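Local coordinates for putative N-acetylmuramoyl-L-alanine amidase,autolysin cwp6 (Peptoclostridium difficile, PDB 5J72), which probably hydrolyses the amide bond between N-acetylmuramoyl and L-alanine in peptidoglycan with a zinc-dependent amidase domain, and carries CWB2 modules that attach it to the cell wall, at residues G98-L101 / K102-D105; S11-L14 / G15-S18; K615-T618 / A619-K623. One frame throughout, in Å; residues are numbered along the deposited sequence.

Contact 1 of 3, residues G98-L101 / K102-D105; sequences GLNL and KDYD
A short 3-10 turn, which brings together Asn100 and Asp103, two residues that contribute to a calcium site of this protein although no calcium is bound to them here, links helix 91-96 to strand 106-113. Two successive i to i+3 bonds make the turn: Asp103 N donates to Asn100 O at 2.9 Å, and Tyr104 N to Leu101 O at 3.0 Å. The Asp103 carboxylate comes back beside the Asn100 side chain, the two flat groups being turned 61° apart. Tyr104 reaches further back along the chain. Its CG stands beside the backbone N, chi1 -52°, and the ring carries OH to within 3.3 Å of Leu99 CD2, the two side chains crossing at about a right angle; a long, flat residue with a polar end suits this reach. One water joins three groups here, accepting from Asn100 N, donating to Asp103 OD1 and lying 2.7 Å from Tyr104 OH. A second water donates both to Leu101 O and to Asp105 OD1. On the outer side the bent chain of Lys102 brings NZ to Asp105 OD2 at 2.6 Å, a salt bridge on the syn side, though 27° out of the carboxylate plane, and NZ has a further acidic partner in Glu74. Gly98, at positive phi, closes the preceding helix with a Schellman motif. Leu99 and Tyr104 pack on strand 3-7, Leu101, apolar as its buried place requires, touches both Leu94 of helix 91-96 and Leu75 of strand 72-82, and Asp103 and Tyr104 touch Asp154 in a neighbouring loop.

Contact 2 of 3, residues S11-L14 / G15-S18; sequences SVVL and GSKS
Ser16 carries most of this contact, its side chain turning back from the last position of the type II turn Val13-Ser16 to the backbone of the first. Ser16 CB lies 3.6 Å from Val12 CB and 3.5 Å from Val13 O, so the methylene packs against the branch-point carbon of Val12 and the Val13 carbonyl. From there Ser16 OG, set beside the backbone N with chi1 -65°, is carried to Val13 N, which donates to it at 2.9 Å in a nearly straight bond of 168°. Ser16 OG lies 3.6 Å from Val13 CG2 and is also hydrogen-bonded to Glu413 OE1, so two partners hold this hydroxyl of a buried residue. A serine fits well: it is small enough to sit against Val12, yet has an oxygen that can take up a backbone N-H. The turn itself is closed by Ser16 N donating to Val13 O at 3.0 Å. Gly15 occupies its third position with phi 97°, where a side chain would run into Leu14 O; glycine is the usual residue at this place in a type II turn. Leu14, at the second position, has its CB bond pointing away from the following segment, and its side chain touches Gln108 and Asp66. The two arms then go to different partners. Val12 forms backbone bonds with Thr107 and Glu109 of strand 106-113, which runs parallel to strand 11-13, while Gly15, Ser16 and Ser18 bond to Tyr63 and Ile61 of the antiparallel strand 56-63; Ser11 and Val13 also touch strand 411-418.

Contact 3 of 3, residues K615-T618 / A619-K623; sequences KLNT and AEKVK
Thr618 and Lys621 form the close-packed centre of a helix N-terminus. Thr618 is the N-cap of helix 619-637: with chi1 at 64°, OG1 lies between the backbone N and the carbonyl carbon, and there it accepts from Lys621 N at 3.2 Å. This is the capping bond that satisfies an N-H of the first turn, and threonine is well suited to it because its hydroxyl sits on a short branch. Thr618 O accepts from Val622 N at 3.1 Å, the first i to i+4 bond of the helix. The extended Lys621 chain then runs back along the loop. Lys621 CG is 3.2 Å from Thr618 OG1 and Lys621 CB 3.3 Å from Lys615 O, so the aliphatic part is pressed between the cap and the preceding backbone. At the end of the chain Lys621 NZ donates to Asn617 OD1 at 2.9 Å, tilted 23° from the carbonyl plane; a weak bond to Asp614 O supplements it. Asn617 is thus an exposed residue whose OD1 is nonetheless bonded. On the buried side Val622 CG2 lies 3.6 Å from Leu616 O and makes a looser apolar contact with Leu616 CB. The solvent side is slack by comparison: exposed Ala619 has a CB that meets nothing across the contact nearer than Thr618 C, and in the conformer described the Glu620 carboxylate approaches Thr618 only loosely. Within the amidase domain, Val622 packs on Tyr480, Asn483 and Thr484 of helix 477-494, and Leu616 and Lys615 rest on Phe570.

Overall arrangement
Along the chain contact 2 comes first, then contact 1, and contact 3 follows near the C-terminus. The first two fall within the N-terminal domain, with centres about 19 Å apart and nearest atoms about 6 Å apart, and both relate to strand 106-113: the 11-13 arm pairs with it, and the turn of 102-105 leads into it. Contact 3 belongs to the amidase domain at the other side of the molecule, its centre about 55 Å from that of contact 1 and about 43 Å from that of contact 2. The CWB2 modules lie between them in sequence, so the contacts sample the two ends of a modular protein, with the zinc site at the C-terminal end.

Contact 1 of 3, residues G98-L101 / K102-D105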
ATOM      1  N   GLY A  98      12.606  10.300  35.925  1.00 27.41           N
ATOM      2  CA  GLY A  98      11.451  10.687  35.138  1.00 34.64           C
ATOM      3  C   GLY A  98      10.873   9.672  34.146  1.00 32.73           C
ATOM      4  O   GLY A  98       9.880   9.978  33.490  1.00 32.73           O
ATOM      5  N   LEU A  99      11.442   8.497  34.025  1.00 24.57           N
ATOM      6  CA  LEU A  99      10.901   7.567  33.029  1.00 22.48           C
ATOM      7  C   LEU A  99       9.822   6.752  33.560  1.00 24.61           C
ATOM      8  O   LEU A  99       9.812   6.417  34.746  1.00 23.73           O
ATOM      9  CB  LEU A  99      12.043   6.652  32.570  1.00 25.41           C
ATOM     10  CG  LEU A  99      13.139   7.396  31.824  1.00 26.93           C
ATOM     11  CD1 LEU A  99      14.223   6.431  31.405  1.00 30.57           C
ATOM     12  CD2 LEU A  99      12.598   8.068  30.550  1.00 30.17           C
ATOM     13  N   ASN A 100       8.845   6.406  32.698  1.00 22.19           N
ATOM     14  CA  ASN A 100       7.819   5.474  33.095  1.00 24.05           C
ATOM     15  C   ASN A 100       8.180   4.212  32.281  1.00 24.64           C
ATOM     16  O   ASN A 100       7.928   4.175  31.073  1.00 22.26           O
ATOM     17  CB  ASN A 100       6.443   5.931  32.719  1.00 31.30           C
ATOM     18  CG  ASN A 100       5.431   4.964  33.245  1.00 46.05           C
ATOM     19  OD1 ASN A 100       4.709   4.335  32.471  1.00 56.19           O
ATOM     20  ND2 ASN A 100       5.330   4.731  34.543  1.00 54.14           N
ATOM     21  N   LEU A 101       8.774   3.202  32.918  1.00 23.85           N
ATOM     22  CA  LEU A 101       9.314   2.071  32.145  1.00 22.68           C
ATOM     23  C   LEU A 101       8.333   1.290  31.309  1.00 17.37           C
ATOM     24  O   LEU A 101       8.738   0.742  30.279  1.00 18.86           O
ATOM     25  CB  LEU A 101      10.072   1.140  33.112  1.00 23.63           C
ATOM     26  CG  LEU A 101      11.219   1.911  33.804  1.00 26.05           C
ATOM     27  CD1 LEU A 101      11.887   0.985  34.757  1.00 30.39           C
ATOM     28  CD2 LEU A 101      12.187   2.427  32.763  1.00 32.15           C
ATOM     29  N   LYS A 102       7.052   1.239  31.679  1.00 19.52           N
ATOM     30  CA  LYS A 102       6.137   0.534  30.851  1.00 21.61           C
ATOM     31  C   LYS A 102       5.992   1.190  29.471  1.00 20.96           C
ATOM     32  O   LYS A 102       5.538   0.520  28.524  1.00 18.54           O
ATOM     33  CB  LYS A 102       4.742   0.452  31.486  1.00 24.95           C
ATOM     34  CG  LYS A 102       4.660  -0.669  32.574  1.00 40.13           C
ATOM     35  CD  LYS A 102       4.018  -2.021  32.051  1.00 53.42           C
ATOM     36  CE  LYS A 102       4.810  -3.267  32.497  1.00 55.67           C
ATOM     37  NZ  LYS A 102       4.603  -4.507  31.616  1.00 50.11           N
ATOM     38  N   ASP A 103       6.343   2.467  29.357  1.00 17.24           N
ATOM     39  CA  ASP A 103       6.240   3.083  28.027  1.00 19.31           C
ATOM     40  C   ASP A 103       7.191   2.400  27.012  1.00 20.33           C
ATOM     41  O   ASP A 103       7.028   2.615  25.788  1.00 20.41           O
ATOM     42  CB  ASP A 103       6.726   4.538  28.078  1.00 19.67           C
ATOM     43  CG  ASP A 103       5.847   5.447  28.894  1.00 24.60           C
ATOM     44  OD1 ASP A 103       6.278   6.562  29.179  1.00 27.21           O
ATOM     45  OD2 ASP A 103       4.722   5.032  29.255  1.00 22.30           O
ATOM     46  N   TYR A 104       8.185   1.633  27.480  1.00 18.04           N
ATOM     47  CA  TYR A 104       9.124   0.998  26.543  1.00 18.03           C
ATOM     48  C   TYR A 104       8.856  -0.513  26.351  1.00 18.40           C
ATOM     49  O   TYR A 104       9.640  -1.166  25.686  1.00 18.22           O
ATOM     50  CB  TYR A 104      10.589   1.194  27.018  1.00 19.96           C
ATOM     51  CG  TYR A 104      10.809   2.655  27.284  1.00 21.16           C
ATOM     52  CD1 TYR A 104      10.824   3.148  28.591  1.00 22.06           C
ATOM     53  CD2 TYR A 104      10.855   3.583  26.230  1.00 16.78           C
ATOM     54  CE1 TYR A 104      10.857   4.513  28.851  1.00 24.87           C
ATOM     55  CE2 TYR A 104      10.878   4.968  26.486  1.00 16.02           C
ATOM     56  CZ  TYR A 104      10.868   5.414  27.803  1.00 24.52           C
ATOM     57  OH  TYR A 104      10.765   6.745  28.119  1.00 26.52           O
ATOM     58  N   ASP A 105       7.775  -1.047  26.903  1.00 17.38           N
ATOM     59  CA  ASP A 105       7.520  -2.510  26.750  1.00 16.38           C
ATOM     60  C   ASP A 105       7.353  -2.888  25.290  1.00 19.86           C
ATOM     61  O   ASP A 105       6.655  -2.170  24.553  1.00 18.20           O
ATOM     62  CB  ASP A 105       6.191  -2.826  27.422  1.00 16.49           C
ATOM     63  CG  ASP A 105       6.268  -2.882  28.933  1.00 24.65           C
ATOM     64  OD1 ASP A 105       7.363  -2.704  29.489  1.00 21.31           O
ATOM     65  OD2 ASP A 105       5.240  -3.094  29.545  1.00 22.47           O
TER
HETATM   66  O   HOH W   1       8.901   7.421  29.904  1.00 22.37           O
HETATM   67  O   HOH W   2       9.766  -1.602  29.327  1.00 20.64           O

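Contact 2 of 3, residues S11-L14 / G15-S18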
ATOM      1  N   SER A  11       5.953  -3.692  18.600  1.00 17.43           N
ATOM      2  CA  SER A  11       5.399  -5.035  18.317  1.00 18.65           C
ATOM      3  C   SER A  11       6.422  -5.724  17.406  1.00 20.64           C
ATOM      4  O   SER A  11       6.782  -5.158  16.348  1.00 19.73           O
ATOM      5  CB  SER A  11       4.039  -4.903  17.633  1.00 20.88           C
ATOM      6  OG  SER A  11       3.473  -6.181  17.414  1.00 25.86           O
ATOM      7  N   VAL A  12       6.944  -6.896  17.795  1.00 17.57           N
ATOM      8  CA  VAL A  12       7.979  -7.570  17.010  1.00 17.32           C
ATOM      9  C   VAL A  12       7.654  -9.087  16.912  1.00 15.00           C
ATOM     10  O   VAL A  12       6.616  -9.500  17.424  1.00 15.71           O
ATOM     11  CB  VAL A  12       9.387  -7.366  17.681  1.00 15.73           C
ATOM     12  CG1 VAL A  12       9.733  -5.859  17.728  1.00 17.94           C
ATOM     13  CG2 VAL A  12       9.412  -7.956  19.095  1.00 16.90           C
ATOM     14  N   VAL A  13       8.525  -9.838  16.274  1.00 15.75           N
ATOM     15  CA  VAL A  13       8.403 -11.311  16.239  1.00 15.14           C
ATOM     16  C   VAL A  13       9.845 -11.785  16.419  1.00 16.76           C
ATOM     17  O   VAL A  13      10.775 -11.013  16.384  1.00 16.76           O
ATOM     18  CB  VAL A  13       7.812 -11.879  14.898  1.00 17.87           C
ATOM     19  CG1 VAL A  13       6.398 -11.318  14.627  1.00 17.17           C
ATOM     20  CG2 VAL A  13       8.709 -11.481  13.743  1.00 16.08           C
ATOM     21  N   LEU A  14      10.044 -13.085  16.598  1.00 17.83           N
ATOM     22  CA  LEU A  14      11.410 -13.628  16.704  1.00 17.65           C
ATOM     23  C   LEU A  14      12.187 -13.282  15.453  1.00 17.08           C
ATOM     24  O   LEU A  14      11.682 -13.538  14.316  1.00 17.66           O
ATOM     25  CB  LEU A  14      11.258 -15.181  16.901  1.00 15.82           C
ATOM     26  CG  LEU A  14      12.607 -15.895  17.118  1.00 17.84           C
ATOM     27  CD1 LEU A  14      13.248 -15.517  18.500  1.00 16.47           C
ATOM     28  CD2 LEU A  14      12.333 -17.434  17.115  1.00 20.00           C
ATOM     29  N   GLY A  15      13.370 -12.683  15.613  1.00 18.41           N
ATOM     30  CA  GLY A  15      14.199 -12.295  14.489  1.00 22.16           C
ATOM     31  C   GLY A  15      14.026 -10.822  14.100  1.00 22.36           C
ATOM     32  O   GLY A  15      14.757 -10.336  13.246  1.00 20.57           O
ATOM     33  N   SER A  16      13.061 -10.097  14.681  1.00 19.45           N
ATOM     34  CA  SER A  16      12.938  -8.656  14.287  1.00 18.87           C
ATOM     35  C   SER A  16      14.145  -7.862  14.697  1.00 19.91           C
ATOM     36  O   SER A  16      14.889  -8.209  15.633  1.00 18.41           O
ATOM     37  CB  SER A  16      11.747  -7.980  14.978  1.00 16.72           C
ATOM     38  OG  SER A  16      10.507  -8.527  14.571  1.00 18.21           O
ATOM     39  N   LYS A  17      14.318  -6.709  14.026  1.00 16.97           N
ATOM     40  CA  LYS A  17      15.381  -5.754  14.373  1.00 18.69           C
ATOM     41  C   LYS A  17      14.670  -4.440  14.665  1.00 18.67           C
ATOM     42  O   LYS A  17      13.676  -4.148  14.008  1.00 20.18           O
ATOM     43  CB  LYS A  17      16.387  -5.562  13.231  1.00 24.61           C
ATOM     44  CG  LYS A  17      17.193  -6.841  13.025  1.00 29.04           C
ATOM     45  CD  LYS A  17      17.925  -6.770  11.727  1.00 40.85           C
ATOM     46  CE  LYS A  17      18.686  -8.053  11.429  1.00 53.01           C
ATOM     47  NZ  LYS A  17      19.472  -8.549  12.606  1.00 60.54           N
ATOM     48  N   SER A  18      15.118  -3.709  15.654  1.00 16.83           N
ATOM     49  CA  SER A  18      14.480  -2.441  15.965  1.00 19.33           C
ATOM     50  C   SER A  18      15.568  -1.401  16.262  1.00 21.53           C
ATOM     51  O   SER A  18      16.424  -1.616  17.138  1.00 20.66           O
ATOM     52  CB  SER A  18      13.549  -2.598  17.178  1.00 18.25           C
ATOM     53  OG  SER A  18      13.010  -1.335  17.566  1.00 18.72           O
TER

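Contact 3 of 3, residues K615-T618 / A619-K623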
ATOM      1  N   LYS A 615      -9.169   1.658 -29.220  1.00 38.44           N
ATOM      2  CA  LYS A 615     -10.117   1.708 -28.112  1.00 42.19           C
ATOM      3  C   LYS A 615      -9.508   1.051 -26.835  1.00 40.17           C
ATOM      4  O   LYS A 615     -10.163   1.024 -25.782  1.00 35.15           O
ATOM      5  CB  LYS A 615     -11.424   0.994 -28.486  1.00 43.97           C
ATOM      6  CG  LYS A 615     -12.202   1.709 -29.595  1.00 47.66           C
ATOM      7  CD  LYS A 615     -13.161   0.760 -30.264  1.00 51.50           C
ATOM      8  CE  LYS A 615     -13.809   1.402 -31.464  1.00 55.35           C
ATOM      9  NZ  LYS A 615     -12.926   1.288 -32.664  1.00 55.00           N
ATOM     10  N   LEU A 616      -8.276   0.530 -26.936  1.00 36.80           N
ATOM     11  CA  LEU A 616      -7.592  -0.108 -25.789  1.00 36.18           C
ATOM     12  C   LEU A 616      -6.156   0.446 -25.601  1.00 38.89           C
ATOM     13  O   LEU A 616      -5.272  -0.256 -25.100  1.00 33.93           O
ATOM     14  CB  LEU A 616      -7.501  -1.621 -26.032  1.00 35.46           C
ATOM     15  CG  LEU A 616      -8.825  -2.303 -26.181  1.00 35.73           C
ATOM     16  CD1 LEU A 616      -8.640  -3.657 -26.882  1.00 34.10           C
ATOM     17  CD2 LEU A 616      -9.426  -2.452 -24.811  1.00 39.27           C
ATOM     18  N   ASN A 617      -5.940   1.706 -25.957  1.00 39.62           N
ATOM     19  CA  ASN A 617      -4.579   2.241 -25.888  1.00 42.35           C
ATOM     20  C   ASN A 617      -4.194   2.959 -24.584  1.00 42.65           C
ATOM     21  O   ASN A 617      -3.233   3.691 -24.584  1.00 41.89           O
ATOM     22  CB  ASN A 617      -4.346   3.160 -27.087  1.00 43.48           C
ATOM     23  CG  ASN A 617      -5.286   4.339 -27.169  1.00 47.76           C
ATOM     24  OD1 ASN A 617      -6.037   4.629 -26.223  1.00 48.49           O
ATOM     25  ND2 ASN A 617      -5.301   5.093 -28.270  1.00 49.70           N
ATOM     26  N   THR A 618      -4.927   2.753 -23.473  1.00 41.95           N
ATOM     27  CA  THR A 618      -4.547   3.312 -22.168  1.00 36.45           C
ATOM     28  C   THR A 618      -4.908   2.231 -21.126  1.00 35.19           C
ATOM     29  O   THR A 618      -5.749   1.377 -21.420  1.00 30.74           O
ATOM     30  CB  THR A 618      -5.318   4.605 -21.840  1.00 37.11           C
ATOM     31  OG1 THR A 618      -6.713   4.268 -21.737  1.00 37.35           O
ATOM     32  CG2 THR A 618      -5.147   5.684 -22.911  1.00 39.75           C
ATOM     33  N   ALA A 619      -4.329   2.279 -19.936  1.00 32.31           N
ATOM     34  CA  ALA A 619      -4.573   1.269 -18.925  1.00 32.50           C
ATOM     35  C   ALA A 619      -6.031   1.398 -18.518  1.00 34.74           C
ATOM     36  O   ALA A 619      -6.675   0.411 -18.207  1.00 34.73           O
ATOM     37  CB  ALA A 619      -3.619   1.484 -17.724  1.00 31.44           C
ATOM     38  N   GLU A 620      -6.577   2.570 -18.525  0.58 33.11           N
ATOM     39  CA  GLU A 620      -7.953   2.751 -18.093  0.58 32.59           C
ATOM     40  C   GLU A 620      -8.948   2.103 -19.090  0.58 33.31           C
ATOM     41  O   GLU A 620      -9.963   1.529 -18.657  0.58 31.87           O
ATOM     42  CB  GLU A 620      -8.201   4.256 -17.889  0.58 34.77           C
ATOM     43  CG  GLU A 620      -7.473   4.727 -16.630  0.58 38.27           C
ATOM     44  CD  GLU A 620      -5.981   5.084 -16.854  0.58 41.75           C
ATOM     45  OE1 GLU A 620      -5.294   5.308 -15.842  0.58 42.28           O
ATOM     46  OE2 GLU A 620      -5.510   5.148 -18.015  0.58 39.88           O
ATOM     47  N   LYS A 621      -8.721   2.193 -20.436  1.00 30.40           N
ATOM     48  CA  LYS A 621      -9.539   1.521 -21.429  1.00 32.88           C
ATOM     49  C   LYS A 621      -9.434  -0.002 -21.301  1.00 33.39           C
ATOM     50  O   LYS A 621     -10.440  -0.706 -21.442  1.00 28.40           O
ATOM     51  CB  LYS A 621      -9.089   1.964 -22.816  1.00 36.53           C
ATOM     52  CG  LYS A 621      -9.517   3.412 -23.089  1.00 37.91           C
ATOM     53  CD  LYS A 621      -8.917   3.868 -24.392  1.00 41.67           C
ATOM     54  CE  LYS A 621      -8.908   5.381 -24.529  1.00 48.82           C
ATOM     55  NZ  LYS A 621      -8.712   5.733 -25.965  1.00 47.43           N
ATOM     56  N   VAL A 622      -8.212  -0.521 -21.024  1.00 30.55           N
ATOM     57  CA  VAL A 622      -8.078  -1.966 -20.833  1.00 27.65           C
ATOM     58  C   VAL A 622      -8.835  -2.352 -19.584  1.00 26.05           C
ATOM     59  O   VAL A 622      -9.472  -3.399 -19.527  1.00 24.17           O
ATOM     60  CB  VAL A 622      -6.577  -2.361 -20.742  1.00 25.90           C
ATOM     61  CG1 VAL A 622      -6.447  -3.842 -20.293  1.00 23.52           C
ATOM     62  CG2 VAL A 622      -5.923  -2.151 -22.087  1.00 24.52           C
ATOM     63  N   LYS A 623      -8.774  -1.480 -18.550  1.00 25.22           N
ATOM     64  CA  LYS A 623      -9.511  -1.783 -17.333  1.00 29.61           C
ATOM     65  C   LYS A 623     -11.060  -1.818 -17.673  1.00 24.55           C
ATOM     66  O   LYS A 623     -11.774  -2.663 -17.168  1.00 24.75           O
ATOM     67  CB  LYS A 623      -9.212  -0.728 -16.276  0.62 28.90           C
ATOM     68  CG  LYS A 623      -9.999  -1.027 -15.010  0.62 37.86           C
ATOM     69  CD  LYS A 623      -9.689  -0.038 -13.884  0.62 43.25           C
ATOM     70  CE  LYS A 623     -10.058  -0.689 -12.556  0.62 51.19           C
ATOM     71  NZ  LYS A 623      -9.211  -1.896 -12.251  0.62 45.81           N
TER